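Local coordinates for protein aminofutalosine deaminase (Helicobacter pylori, PDB 7LKK) that deaminates aminofutalosine by hydrolysis in the menaquinone pathway, with a metal ion in its active site, and probably also converts adenosine to inosine, at residues P73-A78 with G363-G368; N152-L157 with Q215-T220; D268-F273 with A371-N376. One frame throughout, in Å; residues are numbered along the deposited sequence. Where two conformers were deposited one is given.

Contact 1. Residues P73-A78 with G363-G368; sequences PAFINA and GATRHG
I76 and T365 bury the most surface in this contact, and A364 comes next. The straight hydrogen bond I76 N to A364 O (2.9 Å, N-H...O angle 172°) joins the strand to the helical segment; its donor is tilted 26° from the carbonyl plane. The same oxygen lies 3.4 Å from F75 CA, so A364 O takes one full hydrogen bond, from I76, and one weaker CA-H...O contact, from F75.

The I76 side chain spreads over the backbone of 363-368 with both branches. CG1 stands beside the backbone N (chi1 -69°), and from it CD1 reaches 3.3 Å from T365 O. CG2 takes the other direction and lies 3.6 Å from G368 C. Glycine suits that position: the direction a CB would take runs straight into I76 CG2, and without it the strand can come close to the helix backbone.

T365 uses its two branches differently. CG2 touches the edge of the F75 ring, 3.8 Å from CD1, whereas OG1 turns back to the carbonyl of L361 in the preceding helix, which satisfies the hydroxyl in a buried setting. A364 CB comes in obliquely over the same ring, 3.7 Å from F75 CD1, an apolar methyl against an apolar ring. A water sits between I76 O and G363 O, though its bonding pattern is uncertain.

T365 occupies the N-cap position of helix 366-371, directly after helix 353-364, so strand 69-80 packs against the joint between two helices. Helix 338-348 covers F75 and A364 through L338, while strand 130-137 runs beside the strand and touches F75 and I76 through V130 and S132.

Contact 2. Residues N152-L157 with Q215-T220; sequences NAVVFL and QSLLST. With EDO (1,2-ethanediol), chain H.
F156 meets S219 and L217 because its ring is swung beside its own backbone N (chi1 -65°) and stands steeply on the CB-CG bond (chi2 83°). S219 places OG anti to its backbone N (chi1 -176°) and leaves CB next to the ring. The resulting approach is 3.6 Å between S219 CB and F156 CD2, with CE2 of the same ring next to that methylene as well.

F156 CE2 also lies 3.9 Å from L217 CB, so the CD2-CE2 border of the ring is approached obliquely from opposite sides of its plane, by S219 CB and L217 CB. V154, two residues earlier on the same side of its strand, adds a looser contact from CG1 to L217 CD2 at 4.4 Å. No hydrogen bond crosses: the two strands are not neighbours, the F156 ring spans the distance between them, and the short S219 side chain meets it through its CB.

Strand 187-193 runs between strands 152-159 and 218-222, its A190 touching F156. This is inward packing in the TIM-barrel fold of the amidohydrolases, near the iron site, with the S219 side chain about 7 Å from the iron and about 4 Å from that of H79.

Contact 3. Residues D268-F273 with A371-N376; sequences DTHTLF and ALALNN. With EDO (1,2-ethanediol), chain H.
H270 and L272 lie on an extended strand, 269-275, and point their side chains toward a chain that is just leaving a helix. A371 is the last residue of helix 366-371, and A373, with phi at +54°, turns the backbone out of it in a Schellman motif. L272 and A371 are the closest pair of CA atoms, 6.7 Å apart.

With CG anti to the backbone N (chi1 -179°), the H270 ring extends away from its strand and presents its edge to the helix end. H270 NE2 donates to A371 O at 2.6 Å with an angle of 163°; the oxygen lies near the ring plane, but the donor sits well above the carbonyl plane. L272 CD1 packs against the same oxygen at 3.3 Å. L372 begins by pointing away, yet its CD1 reaches L272 CD2 at 3.8 Å, the two side chains crossing at about a right angle.

Outside this pair, the backbone N of H270 donates to an ethanediol. A carbonyl in the last turn of a helix has lost its usual intrahelical partner, and here an imidazole supplies the N-H. The bond requires a proton on NE2, and the negative end of the helix dipole would probably strengthen it.

All three contacts are largely buried, but contact 3 reaches the surface at A373, whereas every touching residue of contact 1 is buried. Contact 1 pairs a barrel strand with helix backbone through a main-chain hydrogen bond; contact 2, between two strands that are not neighbours, is van der Waals packing; contact 3 joins strand to helix end through a histidine. Contacts 1 and 3 share helix 366-371, one at its start and the other at its end, and meet where A78 CB lies 3.6 Å from L372 CD1. Strands 218-222 and 269-275 are neighbours, so contacts 2 and 3 are joined by a probable hydrogen bond from L272 N to L218 O, and one ethanediol touches both.

Contact 1. Residues P73-A78 with G363-G368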
# COMPACT_ATOMS: atom_id res chain seq x y z
N PRO A 73 12.13 -15.08 -12.23
CA PRO A 73 11.77 -16.32 -11.52
C PRO A 73 10.40 -16.19 -10.87
O PRO A 73 9.99 -15.11 -10.45
CB PRO A 73 12.87 -16.46 -10.47
CG PRO A 73 13.98 -15.61 -10.94
CD PRO A 73 13.36 -14.48 -11.68
N ALA A 74 9.69 -17.31 -10.79
CA ALA A 74 8.48 -17.36 -9.98
C ALA A 74 8.80 -16.96 -8.54
O ALA A 74 9.90 -17.22 -8.03
CB ALA A 74 7.86 -18.76 -10.02
N PHE A 75 7.84 -16.32 -7.90
CA PHE A 75 8.06 -15.82 -6.55
C PHE A 75 8.05 -16.96 -5.54
O PHE A 75 7.52 -18.05 -5.78
CB PHE A 75 6.99 -14.80 -6.17
CG PHE A 75 7.09 -13.50 -6.91
CD1 PHE A 75 8.31 -12.86 -7.05
CD2 PHE A 75 5.96 -12.93 -7.47
CE1 PHE A 75 8.40 -11.66 -7.74
CE2 PHE A 75 6.04 -11.73 -8.16
CZ PHE A 75 7.27 -11.10 -8.29
N ILE A 76 8.66 -16.69 -4.39
CA ILE A 76 8.57 -17.56 -3.22
C ILE A 76 7.92 -16.76 -2.10
O ILE A 76 8.39 -15.67 -1.76
CB ILE A 76 9.95 -18.08 -2.79
CG1 ILE A 76 10.51 -19.06 -3.82
CG2 ILE A 76 9.86 -18.76 -1.42
CD1 ILE A 76 11.37 -18.41 -4.88
N ASN A 77 6.82 -17.28 -1.56
CA ASN A 77 6.11 -16.67 -0.44
C ASN A 77 6.40 -17.56 0.78
O ASN A 77 5.73 -18.58 0.98
CB ASN A 77 4.62 -16.55 -0.73
CG ASN A 77 3.89 -15.73 0.32
OD1 ASN A 77 4.50 -15.16 1.22
ND2 ASN A 77 2.56 -15.68 0.22
N ALA A 78 7.38 -17.16 1.58
CA ALA A 78 7.99 -18.05 2.57
C ALA A 78 7.19 -18.19 3.85
O ALA A 78 7.58 -19.00 4.71
CB ALA A 78 9.40 -17.56 2.91
N GLY A 363 13.97 -10.16 -2.07
CA GLY A 363 13.20 -10.69 -0.96
C GLY A 363 12.06 -11.59 -1.38
O GLY A 363 11.60 -12.42 -0.59
N ALA A 364 11.58 -11.45 -2.62
CA ALA A 364 10.50 -12.26 -3.13
C ALA A 364 10.97 -13.41 -4.01
O ALA A 364 10.15 -14.21 -4.45
CB ALA A 364 9.52 -11.39 -3.93
N THR A 365 12.27 -13.49 -4.29
CA THR A 365 12.78 -14.53 -5.18
C THR A 365 13.92 -15.31 -4.53
O THR A 365 13.68 -16.28 -3.81
CB THR A 365 13.22 -13.93 -6.52
OG1 THR A 365 14.21 -12.92 -6.29
CG2 THR A 365 12.03 -13.32 -7.25
N ARG A 366 15.16 -14.87 -4.77
CA ARG A 366 16.33 -15.66 -4.38
C ARG A 366 16.38 -15.90 -2.87
O ARG A 366 16.69 -17.01 -2.43
CB ARG A 366 17.61 -14.97 -4.85
CG ARG A 366 18.86 -15.80 -4.68
CD ARG A 366 20.07 -15.13 -5.31
NE ARG A 366 21.17 -16.07 -5.50
CZ ARG A 366 22.07 -16.36 -4.56
NH1 ARG A 366 22.00 -15.78 -3.37
NH2 ARG A 366 23.04 -17.23 -4.82
N HIS A 367 16.09 -14.87 -2.07
CA HIS A 367 16.22 -15.01 -0.62
C HIS A 367 15.20 -15.99 -0.07
O HIS A 367 15.53 -16.82 0.79
CB HIS A 367 16.07 -13.64 0.05
CG HIS A 367 17.20 -12.70 -0.25
ND1 HIS A 367 17.31 -11.46 0.34
CD2 HIS A 367 18.26 -12.81 -1.09
CE1 HIS A 367 18.39 -10.85 -0.12
NE2 HIS A 367 18.98 -11.65 -0.99
N GLY A 368 13.95 -15.92 -0.54
CA GLY A 368 12.95 -16.88 -0.10
C GLY A 368 13.27 -18.30 -0.52
O GLY A 368 13.01 -19.25 0.21
O HOH W 1 10.61 -14.65 -0.71

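Contact 2. Residues N152-L157 with Q215-T220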
# COMPACT_ATOMS: atom_id res chain seq x y z
N ASN A 152 4.82 -25.43 -5.46
CA ASN A 152 5.79 -26.05 -4.56
C ASN A 152 5.45 -25.66 -3.12
O ASN A 152 5.26 -24.47 -2.83
CB ASN A 152 7.21 -25.61 -4.90
CG ASN A 152 7.59 -25.92 -6.33
OD1 ASN A 152 7.53 -27.07 -6.77
ND2 ASN A 152 7.99 -24.89 -7.07
N ALA A 153 5.34 -26.64 -2.24
CA ALA A 153 4.87 -26.39 -0.88
C ALA A 153 5.87 -26.93 0.13
O ALA A 153 6.25 -28.11 0.07
CB ALA A 153 3.50 -27.02 -0.65
N VAL A 154 6.28 -26.07 1.06
CA VAL A 154 6.97 -26.48 2.27
C VAL A 154 6.02 -26.21 3.43
O VAL A 154 5.79 -25.06 3.81
CB VAL A 154 8.30 -25.72 2.47
CG1 VAL A 154 8.96 -26.16 3.77
CG2 VAL A 154 9.22 -25.97 1.29
N VAL A 155 5.44 -27.28 3.98
CA VAL A 155 4.43 -27.15 5.02
C VAL A 155 5.11 -27.26 6.37
O VAL A 155 5.67 -28.31 6.72
CB VAL A 155 3.32 -28.20 4.87
CG1 VAL A 155 2.42 -28.20 6.09
CG2 VAL A 155 2.51 -27.93 3.61
N PHE A 156 5.09 -26.17 7.13
CA PHE A 156 5.63 -26.12 8.49
C PHE A 156 4.50 -26.48 9.45
O PHE A 156 3.62 -25.66 9.71
CB PHE A 156 6.19 -24.74 8.81
CG PHE A 156 7.37 -24.33 7.97
CD1 PHE A 156 7.19 -23.79 6.71
CD2 PHE A 156 8.66 -24.47 8.46
CE1 PHE A 156 8.28 -23.40 5.94
CE2 PHE A 156 9.75 -24.09 7.69
CZ PHE A 156 9.56 -23.55 6.43
N LEU A 157 4.52 -27.70 9.97
CA LEU A 157 3.59 -28.07 11.04
C LEU A 157 3.99 -27.33 12.30
O LEU A 157 5.06 -27.58 12.87
CB LEU A 157 3.60 -29.58 11.26
CG LEU A 157 2.61 -30.06 12.33
CD1 LEU A 157 1.18 -29.70 11.95
CD2 LEU A 157 2.75 -31.56 12.57
N GLN A 215 15.69 -34.11 9.54
CA GLN A 215 16.35 -33.18 8.62
C GLN A 215 15.34 -32.18 8.05
O GLN A 215 15.30 -31.91 6.85
CB GLN A 215 17.07 -33.93 7.51
CG GLN A 215 18.08 -34.96 8.01
CD GLN A 215 18.76 -35.72 6.88
OE1 GLN A 215 19.99 -35.67 6.74
NE2 GLN A 215 17.98 -36.42 6.08
N SER A 216 14.52 -31.62 8.94
CA SER A 216 13.46 -30.70 8.57
C SER A 216 13.87 -29.25 8.82
O SER A 216 14.67 -28.96 9.71
CB SER A 216 12.18 -31.00 9.35
OG SER A 216 11.62 -32.25 8.98
N LEU A 217 13.31 -28.35 8.02
CA LEU A 217 13.49 -26.93 8.27
C LEU A 217 12.68 -26.51 9.49
O LEU A 217 11.75 -27.20 9.93
CB LEU A 217 13.06 -26.10 7.05
CG LEU A 217 14.02 -25.87 5.88
CD1 LEU A 217 14.88 -27.09 5.57
CD2 LEU A 217 13.23 -25.44 4.65
N LEU A 218 13.03 -25.35 10.05
CA LEU A 218 12.32 -24.80 11.20
C LEU A 218 11.90 -23.37 10.91
O LEU A 218 12.51 -22.67 10.09
CB LEU A 218 13.18 -24.84 12.47
CG LEU A 218 13.32 -26.21 13.14
CD1 LEU A 218 14.54 -26.24 14.06
CD2 LEU A 218 12.05 -26.56 13.91
N SER A 219 10.84 -22.94 11.59
CA SER A 219 10.33 -21.58 11.46
C SER A 219 9.75 -21.18 12.81
O SER A 219 9.31 -22.02 13.59
CB SER A 219 9.27 -21.47 10.36
OG SER A 219 8.85 -20.13 10.18
N THR A 220 9.76 -19.87 13.08
CA THR A 220 9.25 -19.38 14.35
C THR A 220 8.94 -17.89 14.23
O THR A 220 9.58 -17.18 13.45
CB THR A 220 10.25 -19.63 15.49
OG1 THR A 220 9.67 -19.23 16.74
CG2 THR A 220 11.55 -18.86 15.26
C1 EDO H . 17.98 -28.34 11.81
O1 EDO H . 17.49 -27.29 10.97
C2 EDO H . 18.07 -29.63 11.01
O2 EDO H . 16.75 -30.12 10.74

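Contact 3. Residues D268-F273 with A371-N376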
# COMPACT_ATOMS: atom_id res chain seq x y z
N ASP A 268 22.83 -23.74 15.46
CA ASP A 268 23.26 -24.63 14.38
C ASP A 268 22.07 -25.35 13.74
O ASP A 268 22.00 -26.58 13.68
CB ASP A 268 24.30 -25.64 14.88
CG ASP A 268 25.52 -24.97 15.49
OD1 ASP A 268 25.86 -25.28 16.65
OD2 ASP A 268 26.14 -24.13 14.81
N THR A 269 21.12 -24.55 13.25
CA THR A 269 19.94 -25.05 12.57
C THR A 269 19.68 -24.20 11.33
O THR A 269 20.30 -23.16 11.13
CB THR A 269 18.70 -25.05 13.47
OG1 THR A 269 18.49 -23.73 13.99
CG2 THR A 269 18.85 -26.03 14.63
N HIS A 270 18.76 -24.68 10.50
CA HIS A 270 18.20 -23.90 9.39
C HIS A 270 16.81 -23.44 9.83
O HIS A 270 15.83 -24.16 9.68
CB HIS A 270 18.15 -24.74 8.12
CG HIS A 270 17.62 -24.02 6.92
ND1 HIS A 270 18.29 -23.98 5.71
CD2 HIS A 270 16.47 -23.32 6.73
CE1 HIS A 270 17.58 -23.29 4.84
NE2 HIS A 270 16.47 -22.87 5.43
N THR A 271 16.73 -22.23 10.38
CA THR A 271 15.51 -21.74 11.01
C THR A 271 15.11 -20.39 10.43
O THR A 271 15.94 -19.48 10.35
CB THR A 271 15.67 -21.63 12.53
OG1 THR A 271 15.95 -22.92 13.08
CG2 THR A 271 14.39 -21.09 13.16
N LEU A 272 13.85 -20.27 10.03
CA LEU A 272 13.28 -19.00 9.61
C LEU A 272 12.77 -18.24 10.83
O LEU A 272 12.00 -18.79 11.63
CB LEU A 272 12.14 -19.21 8.61
CG LEU A 272 12.44 -19.53 7.15
CD1 LEU A 272 13.11 -20.89 7.00
CD2 LEU A 272 11.17 -19.48 6.33
N PHE A 273 13.20 -16.99 10.97
CA PHE A 273 12.74 -16.10 12.03
C PHE A 273 11.85 -15.04 11.40
O PHE A 273 12.32 -14.26 10.57
CB PHE A 273 13.91 -15.46 12.77
CG PHE A 273 14.56 -16.37 13.77
CD1 PHE A 273 15.48 -17.32 13.37
CD2 PHE A 273 14.26 -16.27 15.12
CE1 PHE A 273 16.08 -18.16 14.28
CE2 PHE A 273 14.86 -17.10 16.04
CZ PHE A 273 15.77 -18.05 15.62
N ALA A 371 15.75 -19.50 1.91
CA ALA A 371 15.12 -19.78 3.20
C ALA A 371 14.41 -21.13 3.19
O ALA A 371 14.46 -21.87 4.18
CB ALA A 371 14.14 -18.66 3.56
N LEU A 372 13.75 -21.47 2.09
CA LEU A 372 13.01 -22.72 2.00
C LEU A 372 13.86 -23.87 1.45
O LEU A 372 13.32 -24.96 1.22
CB LEU A 372 11.76 -22.52 1.14
CG LEU A 372 10.47 -22.08 1.86
CD1 LEU A 372 10.69 -20.97 2.89
CD2 LEU A 372 9.37 -21.67 0.88
N ALA A 373 15.15 -23.65 1.19
CA ALA A 373 16.04 -24.69 0.64
C ALA A 373 15.46 -25.28 -0.64
O ALA A 373 15.41 -26.51 -0.83
CB ALA A 373 16.33 -25.79 1.67
N LEU A 374 15.02 -24.39 -1.51
CA LEU A 374 14.39 -24.68 -2.80
C LEU A 374 15.37 -24.38 -3.91
O LEU A 374 16.16 -23.44 -3.79
CB LEU A 374 13.16 -23.74 -2.92
CG LEU A 374 11.73 -24.18 -2.55
CD1 LEU A 374 10.94 -24.96 -3.58
CD2 LEU A 374 11.99 -25.15 -1.33
N ASN A 375 15.32 -25.14 -5.02
CA ASN A 375 16.29 -24.95 -6.12
C ASN A 375 15.71 -24.03 -7.20
O ASN A 375 15.61 -24.37 -8.38
CB ASN A 375 16.73 -26.28 -6.73
CG ASN A 375 17.82 -26.13 -7.76
OD1 ASN A 375 18.70 -25.28 -7.62
ND2 ASN A 375 17.79 -26.97 -8.79
N ASN A 376 15.33 -22.83 -6.78
CA ASN A 376 14.70 -21.89 -7.68
C ASN A 376 14.99 -20.48 -7.17
O ASN A 376 15.99 -20.24 -6.49
CB ASN A 376 13.20 -22.20 -7.79
CG ASN A 376 12.48 -22.14 -6.45
OD1 ASN A 376 13.04 -21.72 -5.44
ND2 ASN A 376 11.23 -22.58 -6.44
C1 EDO H . 17.98 -28.34 11.81
O1 EDO H . 17.49 -27.29 10.97
C2 EDO H . 18.07 -29.63 11.01
O2 EDO H . 16.75 -30.12 10.74